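Local coordinates for carboxypeptidase 1 (Deinococcus radiodurans str. R1, PDB 5GIV), which is a zinc-dependent metallopeptidase of the M32 family that probably removes amino acids one at a time from the C-terminus of peptides with broad specificity, at residues 276-290 against 464-476. Sequence-based numbering, arbitrary orientation.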
ATOM      1  N   GLY A 276     -11.669 -11.786  14.181  1.00 28.24           N
ATOM      2  CA  GLY A 276     -12.792 -12.537  14.705  1.00 28.24           C
ATOM      3  C   GLY A 276     -14.111 -11.792  14.767  1.00 28.19           C
ATOM      4  O   GLY A 276     -15.139 -12.402  15.082  1.00 28.19           O
ATOM      5  N   VAL A 277     -14.123 -10.488  14.482  1.00 17.82           N
ATOM      6  CA  VAL A 277     -15.374  -9.750  14.554  1.00 17.87           C
ATOM      7  C   VAL A 277     -16.378 -10.383  13.604  1.00 17.94           C
ATOM      8  O   VAL A 277     -16.033 -10.813  12.494  1.00 17.94           O
ATOM      9  CB  VAL A 277     -15.161  -8.262  14.236  1.00 17.86           C
ATOM     10  CG1 VAL A 277     -16.502  -7.563  14.110  1.00 17.92           C
ATOM     11  CG2 VAL A 277     -14.324  -7.591  15.321  1.00 17.81           C
ATOM     12  N   ASP A 278     -17.618 -10.506  14.069  1.00 33.05           N
ATOM     13  CA  ASP A 278     -18.646 -11.146  13.265  1.00 33.01           C
ATOM     14  C   ASP A 278     -18.838 -10.435  11.927  1.00 32.94           C
ATOM     15  O   ASP A 278     -18.932  -9.208  11.866  1.00 32.93           O
ATOM     16  CB  ASP A 278     -19.965 -11.185  14.024  1.00 33.03           C
ATOM     17  CG  ASP A 278     -20.993 -12.015  13.308  1.00 33.04           C
ATOM     18  OD1 ASP A 278     -20.592 -13.047  12.731  1.00 33.06           O
ATOM     19  OD2 ASP A 278     -22.181 -11.632  13.284  1.00 33.02           O
ATOM     20  N   ALA A 279     -18.935 -11.223  10.851  1.00 19.91           N
ATOM     21  CA  ALA A 279     -19.132 -10.644   9.523  1.00 19.88           C
ATOM     22  C   ALA A 279     -20.372  -9.763   9.458  1.00 19.86           C
ATOM     23  O   ALA A 279     -20.406  -8.796   8.689  1.00 19.86           O
ATOM     24  CB  ALA A 279     -19.233 -11.748   8.468  1.00 19.85           C
ATOM     25  N   ALA A 280     -21.396 -10.070  10.255  1.00 22.08           N
ATOM     26  CA  ALA A 280     -22.595  -9.245  10.233  1.00 22.07           C
ATOM     27  C   ALA A 280     -22.324  -7.832  10.724  1.00 22.09           C
ATOM     28  O   ALA A 280     -23.100  -6.922  10.421  1.00 22.10           O
ATOM     29  CB  ALA A 280     -23.693  -9.889  11.088  1.00 22.07           C
ATOM     30  N   PHE A 281     -21.234  -7.619  11.458  1.00 22.23           N
ATOM     31  CA  PHE A 281     -20.926  -6.292  11.970  1.00 22.26           C
ATOM     32  C   PHE A 281     -19.909  -5.539  11.124  1.00 22.26           C
ATOM     33  O   PHE A 281     -19.808  -4.316  11.253  1.00 22.28           O
ATOM     34  CB  PHE A 281     -20.413  -6.391  13.411  1.00 22.29           C
ATOM     35  CG  PHE A 281     -21.430  -6.935  14.384  1.00 22.31           C
ATOM     36  CD1 PHE A 281     -22.773  -6.963  14.063  1.00 22.29           C
ATOM     37  CD2 PHE A 281     -21.036  -7.416  15.619  1.00 22.34           C
ATOM     38  CE1 PHE A 281     -23.708  -7.459  14.964  1.00 22.30           C
ATOM     39  CE2 PHE A 281     -21.959  -7.915  16.516  1.00 22.37           C
ATOM     40  CZ  PHE A 281     -23.295  -7.938  16.188  1.00 22.36           C
ATOM     41  N   LEU A 282     -19.179  -6.222  10.249  1.00 19.72           N
ATOM     42  CA  LEU A 282     -18.200  -5.532   9.421  1.00 19.74           C
ATOM     43  C   LEU A 282     -18.895  -4.480   8.572  1.00 19.77           C
ATOM     44  O   LEU A 282     -19.983  -4.707   8.041  1.00 19.77           O
ATOM     45  CB  LEU A 282     -17.448  -6.521   8.527  1.00 19.73           C
ATOM     46  CG  LEU A 282     -16.732  -7.696   9.218  1.00 19.74           C
ATOM     47  CD1 LEU A 282     -16.008  -8.569   8.180  1.00 19.74           C
ATOM     48  CD2 LEU A 282     -15.777  -7.208  10.315  1.00 19.76           C
ATOM     49  N   GLY A 283     -18.270  -3.313   8.460  1.00 27.25           N
ATOM     50  CA  GLY A 283     -18.885  -2.229   7.725  1.00 27.29           C
ATOM     51  C   GLY A 283     -19.980  -1.518   8.477  1.00 27.30           C
ATOM     52  O   GLY A 283     -20.685  -0.691   7.883  1.00 27.34           O
ATOM     53  N   THR A 284     -20.176  -1.846   9.758  1.00 24.37           N
ATOM     54  CA  THR A 284     -21.139  -1.158  10.602  1.00 24.40           C
ATOM     55  C   THR A 284     -20.437  -0.556  11.814  1.00 24.41           C
ATOM     56  O   THR A 284     -19.261  -0.850  12.067  1.00 24.39           O
ATOM     57  CB  THR A 284     -22.243  -2.115  11.050  1.00 24.37           C
ATOM     58  OG1 THR A 284     -21.795  -2.858  12.192  1.00 24.37           O
ATOM     59  CG2 THR A 284     -22.605  -3.074   9.923  1.00 24.33           C
ATOM     60  N   PRO A 285     -21.115   0.296  12.581  1.00 21.66           N
ATOM     61  CA  PRO A 285     -20.488   0.865  13.785  1.00 21.67           C
ATOM     62  C   PRO A 285     -20.081  -0.178  14.821  1.00 21.66           C
ATOM     63  O   PRO A 285     -19.350   0.159  15.760  1.00 21.69           O
ATOM     64  CB  PRO A 285     -21.574   1.797  14.339  1.00 21.72           C
ATOM     65  CG  PRO A 285     -22.427   2.124  13.166  1.00 21.72           C
ATOM     66  CD  PRO A 285     -22.435   0.883  12.317  1.00 21.68           C
ATOM     67  N   LEU A 286     -20.537  -1.424  14.702  1.00 23.18           N
ATOM     68  CA  LEU A 286     -20.131  -2.443  15.655  1.00 23.18           C
ATOM     69  C   LEU A 286     -18.904  -3.224  15.193  1.00 23.16           C
ATOM     70  O   LEU A 286     -18.394  -4.049  15.957  1.00 23.20           O
ATOM     71  CB  LEU A 286     -21.300  -3.408  15.932  1.00 23.18           C
ATOM     72  CG  LEU A 286     -22.642  -2.850  16.450  1.00 23.20           C
ATOM     73  CD1 LEU A 286     -23.627  -3.954  16.852  1.00 23.19           C
ATOM     74  CD2 LEU A 286     -22.461  -1.864  17.593  1.00 23.24           C
ATOM     75  N   GLY A 287     -18.410  -2.982  13.977  1.00 22.56           N
ATOM     76  CA  GLY A 287     -17.371  -3.818  13.402  1.00 22.58           C
ATOM     77  C   GLY A 287     -15.927  -3.475  13.742  1.00 22.62           C
ATOM     78  O   GLY A 287     -15.132  -3.162  12.845  1.00 22.61           O
ATOM     79  N   GLY A 288     -15.573  -3.567  15.020  1.00 17.86           N
ATOM     80  CA  GLY A 288     -14.220  -3.287  15.463  1.00 17.79           C
ATOM     81  C   GLY A 288     -14.113  -3.589  16.943  1.00 17.76           C
ATOM     82  O   GLY A 288     -15.106  -3.910  17.608  1.00 17.80           O
ATOM     83  N   GLY A 289     -12.883  -3.496  17.445  1.00 22.12           N
ATOM     84  CA  GLY A 289     -12.642  -3.707  18.863  1.00 22.18           C
ATOM     85  C   GLY A 289     -13.353  -2.687  19.734  1.00 22.20           C
ATOM     86  O   GLY A 289     -13.629  -1.560  19.318  1.00 22.17           O
ATOM     87  N   VAL A 290     -13.618  -3.085  20.978  1.00 20.65           N
ATOM     88  CA  VAL A 290     -14.499  -2.317  21.855  1.00 20.67           C
ATOM     89  C   VAL A 290     -13.760  -1.267  22.693  1.00 20.72           C
ATOM     90  O   VAL A 290     -14.355  -0.245  23.052  1.00 20.69           O
ATOM     91  CB  VAL A 290     -15.301  -3.277  22.761  1.00 20.74           C
ATOM     92  CG1 VAL A 290     -14.409  -3.876  23.844  1.00 20.86           C
ATOM     93  CG2 VAL A 290     -16.492  -2.569  23.382  1.00 20.75           C
ATOM     94  N   TYR A 464     -14.325 -11.783  20.554  1.00 18.63           N
ATOM     95  CA  TYR A 464     -14.069 -11.157  19.258  1.00 18.51           C
ATOM     96  C   TYR A 464     -15.357 -10.895  18.490  1.00 18.42           C
ATOM     97  O   TYR A 464     -15.578  -9.780  17.992  1.00 18.35           O
ATOM     98  CB  TYR A 464     -13.141 -12.031  18.411  1.00 18.51           C
ATOM     99  CG  TYR A 464     -11.804 -12.354  19.038  1.00 18.61           C
ATOM    100  CD1 TYR A 464     -11.369 -11.702  20.181  1.00 18.68           C
ATOM    101  CD2 TYR A 464     -10.989 -13.341  18.497  1.00 18.64           C
ATOM    102  CE1 TYR A 464     -10.156 -12.021  20.759  1.00 18.79           C
ATOM    103  CE2 TYR A 464      -9.779 -13.659  19.067  1.00 18.74           C
ATOM    104  CZ  TYR A 464      -9.366 -12.998  20.194  1.00 18.81           C
ATOM    105  OH  TYR A 464      -8.154 -13.318  20.759  1.00 18.92           O
ATOM    106  N   ARG A 465     -16.216 -11.913  18.360  1.00 20.11           N
ATOM    107  CA  ARG A 465     -17.300 -11.800  17.395  1.00 20.02           C
ATOM    108  C   ARG A 465     -18.189 -10.610  17.696  1.00 19.99           C
ATOM    109  O   ARG A 465     -18.762 -10.020  16.770  1.00 19.91           O
ATOM    110  CB  ARG A 465     -18.129 -13.084  17.354  1.00 20.04           C
ATOM    111  CG  ARG A 465     -18.952 -13.365  18.618  1.00 20.12           C
ATOM    112  CD  ARG A 465     -19.815 -14.605  18.446  1.00 20.15           C
ATOM    113  NE  ARG A 465     -20.563 -14.919  19.665  1.00 20.25           N
ATOM    114  CZ  ARG A 465     -21.890 -14.917  19.770  1.00 20.24           C
ATOM    115  NH1 ARG A 465     -22.656 -14.614  18.722  1.00 20.13           N
ATOM    116  NH2 ARG A 465     -22.449 -15.214  20.937  1.00 20.33           N
ATOM    117  N   HIS A 466     -18.312 -10.236  18.975  1.00 23.58           N
ATOM    118  CA  HIS A 466     -19.225  -9.162  19.342  1.00 23.57           C
ATOM    119  C   HIS A 466     -18.752  -7.774  18.917  1.00 23.52           C
ATOM    120  O   HIS A 466     -19.584  -6.870  18.804  1.00 23.47           O
ATOM    121  CB  HIS A 466     -19.499  -9.180  20.845  1.00 23.69           C
ATOM    122  CG  HIS A 466     -20.139 -10.445  21.317  1.00 23.76           C
ATOM    123  ND1 HIS A 466     -19.535 -11.307  22.208  1.00 23.88           N
ATOM    124  CD2 HIS A 466     -21.324 -11.011  20.988  1.00 23.73           C
ATOM    125  CE1 HIS A 466     -20.327 -12.340  22.421  1.00 23.92           C
ATOM    126  NE2 HIS A 466     -21.416 -12.188  21.687  1.00 23.83           N
ATOM    127  N   GLY A 467     -17.459  -7.575  18.668  1.00 18.74           N
ATOM    128  CA  GLY A 467     -17.009  -6.239  18.326  1.00 18.70           C
ATOM    129  C   GLY A 467     -17.449  -5.219  19.360  1.00 18.74           C
ATOM    130  O   GLY A 467     -17.124  -5.352  20.542  1.00 18.81           O
ATOM    131  N   ARG A 468     -18.235  -4.227  18.945  1.00 24.05           N
ATOM    132  CA  ARG A 468     -18.717  -3.182  19.842  1.00 24.09           C
ATOM    133  C   ARG A 468     -20.148  -3.445  20.333  1.00 24.13           C
ATOM    134  O   ARG A 468     -20.744  -2.572  20.974  1.00 24.16           O
ATOM    135  CB  ARG A 468     -18.616  -1.823  19.131  1.00 24.06           C
ATOM    136  CG  ARG A 468     -17.171  -1.461  18.730  1.00 24.07           C
ATOM    137  CD  ARG A 468     -17.040  -0.132  17.973  1.00 24.05           C
ATOM    138  NE  ARG A 468     -17.175   1.064  18.799  1.00 24.09           N
ATOM    139  CZ  ARG A 468     -17.585   2.250  18.349  1.00 24.08           C
ATOM    140  NH1 ARG A 468     -17.932   2.408  17.072  1.00 24.04           N
ATOM    141  NH2 ARG A 468     -17.653   3.282  19.179  1.00 24.12           N
ATOM    142  N   ARG A 469     -20.694  -4.644  20.073  1.00 31.59           N
ATOM    143  CA  ARG A 469     -22.075  -4.962  20.448  1.00 31.60           C
ATOM    144  C   ARG A 469     -22.330  -4.748  21.939  1.00 31.69           C
ATOM    145  O   ARG A 469     -23.399  -4.263  22.329  1.00 31.71           O
ATOM    146  CB  ARG A 469     -22.403  -6.406  20.047  1.00 32.19           C
ATOM    147  CG  ARG A 469     -23.585  -7.041  20.778  1.00 32.23           C
ATOM    148  CD  ARG A 469     -24.881  -6.528  20.225  1.00 32.19           C
ATOM    149  NE  ARG A 469     -26.078  -7.078  20.869  1.00 32.23           N
ATOM    150  CZ  ARG A 469     -26.654  -6.568  21.954  1.00 32.29           C
ATOM    151  NH1 ARG A 469     -26.127  -5.517  22.562  1.00 32.32           N
ATOM    152  NH2 ARG A 469     -27.756  -7.116  22.437  1.00 32.33           N
ATOM    153  N   TRP A 470     -21.375  -5.114  22.789  1.00 26.98           N
ATOM    154  CA  TRP A 470     -21.477  -4.886  24.224  1.00 27.08           C
ATOM    155  C   TRP A 470     -20.506  -3.797  24.655  1.00 27.11           C
ATOM    156  O   TRP A 470     -19.456  -3.612  24.039  1.00 27.07           O
ATOM    157  CB  TRP A 470     -21.194  -6.171  25.009  1.00 27.18           C
ATOM    158  CG  TRP A 470     -22.056  -7.336  24.584  1.00 27.17           C
ATOM    159  CD1 TRP A 470     -21.664  -8.441  23.885  1.00 27.14           C
ATOM    160  CD2 TRP A 470     -23.453  -7.507  24.856  1.00 27.18           C
ATOM    161  NE1 TRP A 470     -22.732  -9.287  23.700  1.00 27.14           N
ATOM    162  CE2 TRP A 470     -23.841  -8.738  24.288  1.00 27.17           C
ATOM    163  CE3 TRP A 470     -24.412  -6.736  25.526  1.00 27.22           C
ATOM    164  CZ2 TRP A 470     -25.152  -9.217  24.364  1.00 27.17           C
ATOM    165  CZ3 TRP A 470     -25.715  -7.208  25.599  1.00 27.22           C
ATOM    166  CH2 TRP A 470     -26.070  -8.439  25.023  1.00 27.20           C
ATOM    167  N   THR A 471     -20.862  -3.067  25.714  1.00 20.85           N
ATOM    168  CA  THR A 471     -19.909  -2.150  26.315  1.00 20.89           C
ATOM    169  C   THR A 471     -18.754  -2.941  26.918  1.00 20.97           C
ATOM    170  O   THR A 471     -18.888  -4.131  27.214  1.00 21.04           O
ATOM    171  CB  THR A 471     -20.553  -1.293  27.410  1.00 20.98           C
ATOM    172  OG1 THR A 471     -20.871  -2.103  28.555  1.00 21.11           O
ATOM    173  CG2 THR A 471     -21.819  -0.646  26.901  1.00 20.92           C
ATOM    174  N   PRO A 472     -17.604  -2.299  27.119  1.00 23.03           N
ATOM    175  CA  PRO A 472     -16.476  -3.025  27.733  1.00 23.12           C
ATOM    176  C   PRO A 472     -16.862  -3.752  29.009  1.00 23.26           C
ATOM    177  O   PRO A 472     -16.560  -4.944  29.163  1.00 23.32           O
ATOM    178  CB  PRO A 472     -15.445  -1.914  27.963  1.00 23.11           C
ATOM    179  CG  PRO A 472     -15.751  -0.896  26.889  1.00 22.99           C
ATOM    180  CD  PRO A 472     -17.251  -0.919  26.736  1.00 22.96           C
ATOM    181  N   GLY A 473     -17.560  -3.074  29.923  1.00 21.56           N
ATOM    182  CA  GLY A 473     -17.952  -3.725  31.162  1.00 21.70           C
ATOM    183  C   GLY A 473     -18.868  -4.911  30.927  1.00 21.71           C
ATOM    184  O   GLY A 473     -18.734  -5.947  31.576  1.00 21.84           O
ATOM    185  N   GLU A 474     -19.824  -4.769  30.007  1.00 28.50           N
ATOM    186  CA  GLU A 474     -20.717  -5.880  29.703  1.00 28.52           C
ATOM    187  C   GLU A 474     -19.966  -7.055  29.088  1.00 28.51           C
ATOM    188  O   GLU A 474     -20.224  -8.212  29.437  1.00 28.60           O
ATOM    189  CB  GLU A 474     -21.823  -5.414  28.763  1.00 28.39           C
ATOM    190  CG  GLU A 474     -22.789  -4.437  29.380  1.00 28.43           C
ATOM    191  CD  GLU A 474     -23.636  -3.741  28.336  1.00 28.31           C
ATOM    192  OE1 GLU A 474     -23.316  -3.842  27.131  1.00 28.19           O
ATOM    193  OE2 GLU A 474     -24.626  -3.092  28.724  1.00 28.35           O
ATOM    194  N   LEU A 475     -19.048  -6.781  28.152  1.00 19.58           N
ATOM    195  CA  LEU A 475     -18.300  -7.860  27.516  1.00 19.57           C
ATOM    196  C   LEU A 475     -17.456  -8.609  28.537  1.00 19.74           C
ATOM    197  O   LEU A 475     -17.463  -9.842  28.577  1.00 19.81           O
ATOM    198  CB  LEU A 475     -17.437  -7.307  26.381  1.00 19.44           C
ATOM    199  CG  LEU A 475     -16.620  -8.282  25.522  1.00 19.41           C
ATOM    200  CD1 LEU A 475     -17.503  -9.126  24.607  1.00 19.34           C
ATOM    201  CD2 LEU A 475     -15.578  -7.519  24.700  1.00 19.31           C
ATOM    202  N   ILE A 476     -16.747  -7.878  29.392  1.00 24.28           N
ATOM    203  CA  ILE A 476     -15.900  -8.526  30.385  1.00 24.46           C
ATOM    204  C   ILE A 476     -16.755  -9.312  31.374  1.00 24.62           C
ATOM    205  O   ILE A 476     -16.393 -10.421  31.795  1.00 24.75           O
ATOM    206  CB  ILE A 476     -15.037  -7.474  31.098  1.00 24.51           C
ATOM    207  CG1 ILE A 476     -14.057  -6.841  30.110  1.00 24.38           C
ATOM    208  CG2 ILE A 476     -14.281  -8.112  32.253  1.00 24.71           C
ATOM    209  CD1 ILE A 476     -13.378  -5.601  30.641  1.00 24.38           C
TER
HETATM  210  O   HOH W   1     -16.576   0.718  21.905  1.00 28.54           O
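Arg468 leaves its backbone with CG anti to the carbonyl carbon and bends at chi3 (75°), which carries its guanidinium past Leu286 to Pro285. There NH1 donates to Pro285 O at 3.0 Å in a bent bond (N-H...O 133°), within the carbonyl plane but tilted out of the guanidinium plane, while NE meets a water, at the guanidinium edge, that donates to Val290 O. The backbone of the same residue binds as well: Arg468 N to Leu286 O is 3.0 Å and nearly straight (161°). Asp278 N to Arg465 O, also 3.0 Å, makes a third direct hydrogen bond, near the start of the 276-290 loop. Gly467, at positive phi, brings its CA to 3.1 Å from Gly288 O; a CB would clash with Leu286 O.

Leu286 CD1 sits over the centre of the Phe281 ring, and CE2 of that ring meets both His466 O (3.5 Å) and Arg469 CB (3.9 Å). Val290 sends CG2, anti to its backbone N, against Trp470 O and onto Pro472 CD (3.8 Å). Its CG1 touches Leu475 CD2 at 3.9 Å, the two side chains running past each other in opposite directions, so the loop also packs on the start of helix 472-480, where Thr471 and Glu474 form a capping box.

Arg468 NH1 also forms a salt bridge with Asp93 of helix 81-99. An alanine in place of Arg468 is likely to leave Asp93 without this cationic mate, Pro285 O without its guanidinium donor and the water at Val290 O without its NE partner. The loop joins helix 257-275, which bears His266 and His270, to helix 292-306, which bears Glu296. Arg468 thus engages three carbonyl oxygens of this linker between zinc-binding helices, two directly and one through water, while Asp278 N supplies a bond in the reverse sense and Val290 adds apolar packing.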